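Local coordinates for penicillin-binding protein A (Mycobacterium tuberculosis, PDB 3UN7) that is a peptidoglycan D,D-transpeptidase that probably cross-links the bacterial cell wall and takes part in regulating cell length, at residues G29-V37 with V48-T59. Numbering follows the deposited sequence.
Sequences GGQLLAYSV and VYPNPEVYAPVT
Y35 and V48 form an antiparallel hydrogen-bonded pair: Y35 N donates to V48 O (3.1 Å) and V48 N to Y35 O (2.7 Å, N-H...O angle 162°). Beyond this pair the backbones stay close, A34 CA and Y49 CA 4.8 Å apart, without a further direct bond; a water donates to L33 O and accepts from N51 N. The Y35 and V48 side chains lie side by side on one face of the sheet, with V48 CB 4.1 Å from the Y35 ring centroid, over its face but toward the rim. P50 CG meets the same ring at its edge, 3.9 Å from Y35 CE1. With its CG beside the backbone N (chi1 -54°), L33 reaches the helix: CD2 sits over the centre of the Y55 ring, 3.7 Å from the centroid and 9° off the normal, a CH-pi contact, and V54 CG1 lies against the opposite face, toward the rim. L33 CB packs on T59 CG2 at 3.6 Å. A classic beta bulge, L33 and A34 opposite I26, lies where strand 31-38 turns its corner; within the dimerisation-domain family region this strand joins edge strand 45-48 and helix 52-59, whose Y55 side chain also touches P111 and Q114 of helix 111-123.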
loop_
_atom_site.group_PDB
_atom_site.type_symbol
_atom_site.label_atom_id
_atom_site.label_comp_id
_atom_site.label_asym_id
_atom_site.label_seq_id
_atom_site.Cartn_x
_atom_site.Cartn_y
_atom_site.Cartn_z
ATOM N N GLY A 29 -3.735 -14.986 -11.387
ATOM C CA GLY A 29 -4.895 -15.880 -11.299
ATOM C C GLY A 29 -5.177 -16.663 -12.576
ATOM O O GLY A 29 -6.328 -16.938 -12.883
ATOM N N GLY A 30 -4.134 -17.017 -13.325
ATOM C CA GLY A 30 -4.301 -17.723 -14.610
ATOM C C GLY A 30 -4.685 -16.829 -15.786
ATOM O O GLY A 30 -5.045 -17.320 -16.866
ATOM N N GLN A 31 -4.646 -15.517 -15.573
ATOM C CA GLN A 31 -5.014 -14.560 -16.615
ATOM C C GLN A 31 -3.791 -13.785 -17.054
ATOM O O GLN A 31 -2.904 -13.521 -16.246
ATOM C CB GLN A 31 -6.091 -13.607 -16.098
ATOM C CG GLN A 31 -7.307 -14.377 -15.572
ATOM C CD GLN A 31 -8.496 -13.504 -15.278
ATOM O OE1 GLN A 31 -9.000 -13.495 -14.156
ATOM N NE2 GLN A 31 -8.977 -12.783 -16.293
ATOM N N LEU A 32 -3.760 -13.412 -18.329
ATOM C CA LEU A 32 -2.611 -12.717 -18.878
ATOM C C LEU A 32 -2.677 -11.243 -18.531
ATOM O O LEU A 32 -3.718 -10.597 -18.710
ATOM C CB LEU A 32 -2.509 -12.926 -20.392
ATOM C CG LEU A 32 -2.506 -14.400 -20.813
ATOM C CD1 LEU A 32 -2.467 -14.562 -22.354
ATOM C CD2 LEU A 32 -1.344 -15.120 -20.150
ATOM N N LEU A 33 -1.568 -10.726 -18.006
ATOM C CA LEU A 33 -1.440 -9.305 -17.750
ATOM C C LEU A 33 -0.604 -8.669 -18.837
ATOM O O LEU A 33 -0.814 -7.512 -19.163
ATOM C CB LEU A 33 -0.759 -9.055 -16.397
ATOM C CG LEU A 33 -1.337 -9.709 -15.130
ATOM C CD1 LEU A 33 -0.732 -9.023 -13.902
ATOM C CD2 LEU A 33 -2.874 -9.650 -15.093
ATOM N N ALA A 34 0.379 -9.416 -19.350
ATOM C CA ALA A 34 1.248 -8.939 -20.418
ATOM C C ALA A 34 1.674 -10.121 -21.278
ATOM O O ALA A 34 1.983 -11.196 -20.752
ATOM C CB ALA A 34 2.491 -8.170 -19.859
ATOM N N TYR A 35 1.647 -9.932 -22.595
ATOM C CA TYR A 35 2.012 -10.991 -23.545
ATOM C C TYR A 35 2.516 -10.382 -24.868
ATOM O O TYR A 35 2.382 -9.185 -25.102
ATOM C CB TYR A 35 0.855 -12.002 -23.751
ATOM C CG TYR A 35 -0.398 -11.477 -24.437
ATOM C CD1 TYR A 35 -1.431 -10.896 -23.699
ATOM C CD2 TYR A 35 -0.573 -11.603 -25.819
ATOM C CE1 TYR A 35 -2.597 -10.432 -24.323
ATOM C CE2 TYR A 35 -1.735 -11.132 -26.441
ATOM C CZ TYR A 35 -2.734 -10.553 -25.690
ATOM O OH TYR A 35 -3.886 -10.095 -26.310
ATOM N N SER A 36 3.132 -11.200 -25.712
ATOM C CA SER A 36 3.688 -10.705 -26.944
ATOM C C SER A 36 3.039 -11.455 -28.087
ATOM O O SER A 36 2.825 -12.664 -28.000
ATOM C CB SER A 36 5.207 -10.883 -26.981
ATOM O OG SER A 36 5.838 -9.995 -26.090
ATOM N N VAL A 37 2.735 -10.722 -29.154
ATOM C CA VAL A 37 2.111 -11.319 -30.350
ATOM C C VAL A 37 3.025 -11.162 -31.546
ATOM O O VAL A 37 3.583 -10.090 -31.763
ATOM C CB VAL A 37 0.758 -10.624 -30.658
ATOM C CG1 VAL A 37 0.138 -11.141 -31.958
ATOM C CG2 VAL A 37 -0.193 -10.830 -29.517
ATOM N N VAL A 48 1.598 -6.654 -25.646
ATOM C CA VAL A 48 0.182 -6.315 -25.464
ATOM C C VAL A 48 -0.202 -6.382 -23.983
ATOM O O VAL A 48 0.192 -7.317 -23.282
ATOM C CB VAL A 48 -0.730 -7.241 -26.311
ATOM C CG1 VAL A 48 -2.213 -6.877 -26.129
ATOM C CG2 VAL A 48 -0.365 -7.122 -27.790
ATOM N N TYR A 49 -0.959 -5.388 -23.523
ATOM C CA TYR A 49 -1.414 -5.293 -22.131
ATOM C C TYR A 49 -2.924 -5.242 -22.207
ATOM O O TYR A 49 -3.476 -4.173 -22.495
ATOM C CB TYR A 49 -0.859 -4.013 -21.470
ATOM C CG TYR A 49 0.654 -3.979 -21.488
ATOM C CD1 TYR A 49 1.350 -3.425 -22.561
ATOM C CD2 TYR A 49 1.394 -4.541 -20.441
ATOM C CE1 TYR A 49 2.752 -3.404 -22.579
ATOM C CE2 TYR A 49 2.788 -4.551 -20.470
ATOM C CZ TYR A 49 3.455 -3.984 -21.534
ATOM O OH TYR A 49 4.828 -3.980 -21.530
ATOM N N PRO A 50 -3.597 -6.389 -21.999
ATOM C CA PRO A 50 -5.056 -6.450 -22.240
ATOM C C PRO A 50 -5.957 -5.752 -21.211
ATOM O O PRO A 50 -7.115 -5.483 -21.525
ATOM C CB PRO A 50 -5.347 -7.959 -22.287
ATOM C CG PRO A 50 -4.322 -8.568 -21.407
ATOM C CD PRO A 50 -3.060 -7.700 -21.587
ATOM N N ASN A 51 -5.453 -5.459 -20.008
ATOM C CA ASN A 51 -6.208 -4.630 -19.062
ATOM C C ASN A 51 -5.252 -3.557 -18.535
ATOM O O ASN A 51 -4.877 -3.561 -17.345
ATOM C CB ASN A 51 -6.821 -5.479 -17.937
ATOM C CG ASN A 51 -7.951 -4.769 -17.209
ATOM O OD1 ASN A 51 -8.189 -3.576 -17.413
ATOM N ND2 ASN A 51 -8.674 -5.513 -16.363
ATOM N N PRO A 52 -4.861 -2.621 -19.424
ATOM C CA PRO A 52 -3.579 -1.926 -19.273
ATOM C C PRO A 52 -3.484 -0.972 -18.074
ATOM O O PRO A 52 -2.522 -1.065 -17.311
ATOM C CB PRO A 52 -3.413 -1.176 -20.599
ATOM C CG PRO A 52 -4.809 -1.008 -21.136
ATOM C CD PRO A 52 -5.639 -2.129 -20.584
ATOM N N GLU A 53 -4.460 -0.088 -17.890
ATOM C CA GLU A 53 -4.380 0.903 -16.796
ATOM C C GLU A 53 -4.441 0.221 -15.428
ATOM O O GLU A 53 -3.695 0.577 -14.494
ATOM C CB GLU A 53 -5.471 1.987 -16.912
ATOM C CG GLU A 53 -5.381 2.824 -18.182
ATOM C CD GLU A 53 -6.267 4.069 -18.161
ATOM O OE1 GLU A 53 -6.901 4.358 -17.123
ATOM O OE2 GLU A 53 -6.325 4.775 -19.197
ATOM N N VAL A 54 -5.322 -0.772 -15.324
ATOM C CA VAL A 54 -5.514 -1.501 -14.081
ATOM C C VAL A 54 -4.215 -2.143 -13.579
ATOM O O VAL A 54 -3.873 -1.978 -12.401
ATOM C CB VAL A 54 -6.597 -2.580 -14.202
ATOM C CG1 VAL A 54 -6.698 -3.373 -12.894
ATOM C CG2 VAL A 54 -7.943 -1.940 -14.552
ATOM N N TYR A 55 -3.499 -2.849 -14.462
ATOM C CA TYR A 55 -2.275 -3.580 -14.052
ATOM C C TYR A 55 -0.950 -2.879 -14.349
ATOM O O TYR A 55 0.105 -3.448 -14.111
ATOM C CB TYR A 55 -2.259 -5.003 -14.648
ATOM C CG TYR A 55 -3.399 -5.840 -14.129
ATOM C CD1 TYR A 55 -4.604 -5.897 -14.823
ATOM C CD2 TYR A 55 -3.282 -6.558 -12.933
ATOM C CE1 TYR A 55 -5.692 -6.663 -14.352
ATOM C CE2 TYR A 55 -4.356 -7.342 -12.459
ATOM C CZ TYR A 55 -5.550 -7.365 -13.172
ATOM O OH TYR A 55 -6.611 -8.086 -12.724
ATOM N N ALA A 56 -0.989 -1.652 -14.867
ATOM C CA ALA A 56 0.252 -0.899 -15.115
ATOM C C ALA A 56 1.233 -0.870 -13.925
ATOM O O ALA A 56 2.426 -1.037 -14.122
ATOM C CB ALA A 56 -0.048 0.510 -15.608
ATOM N N PRO A 57 0.740 -0.660 -12.684
ATOM C CA PRO A 57 1.646 -0.681 -11.534
ATOM C C PRO A 57 2.344 -2.032 -11.323
ATOM O O PRO A 57 3.394 -2.082 -10.673
ATOM C CB PRO A 57 0.696 -0.402 -10.358
ATOM C CG PRO A 57 -0.384 0.427 -10.960
ATOM C CD PRO A 57 -0.628 -0.308 -12.261
ATOM N N VAL A 58 1.747 -3.101 -11.863
ATOM C CA VAL A 58 2.309 -4.431 -11.758
ATOM C C VAL A 58 3.169 -4.730 -12.993
ATOM O O VAL A 58 4.334 -5.075 -12.855
ATOM C CB VAL A 58 1.198 -5.513 -11.561
ATOM C CG1 VAL A 58 1.795 -6.931 -11.615
ATOM C CG2 VAL A 58 0.482 -5.309 -10.250
ATOM N N THR A 59 2.606 -4.589 -14.192
ATOM C CA THR A 59 3.365 -4.962 -15.401
ATOM C C THR A 59 4.479 -3.958 -15.709
ATOM O O THR A 59 5.562 -4.346 -16.101
ATOM C CB THR A 59 2.465 -5.120 -16.650
ATOM O OG1 THR A 59 1.868 -3.865 -16.964
ATOM C CG2 THR A 59 1.370 -6.185 -16.428
HETATM O O HOH W 1 -2.733 -5.727 -18.663
#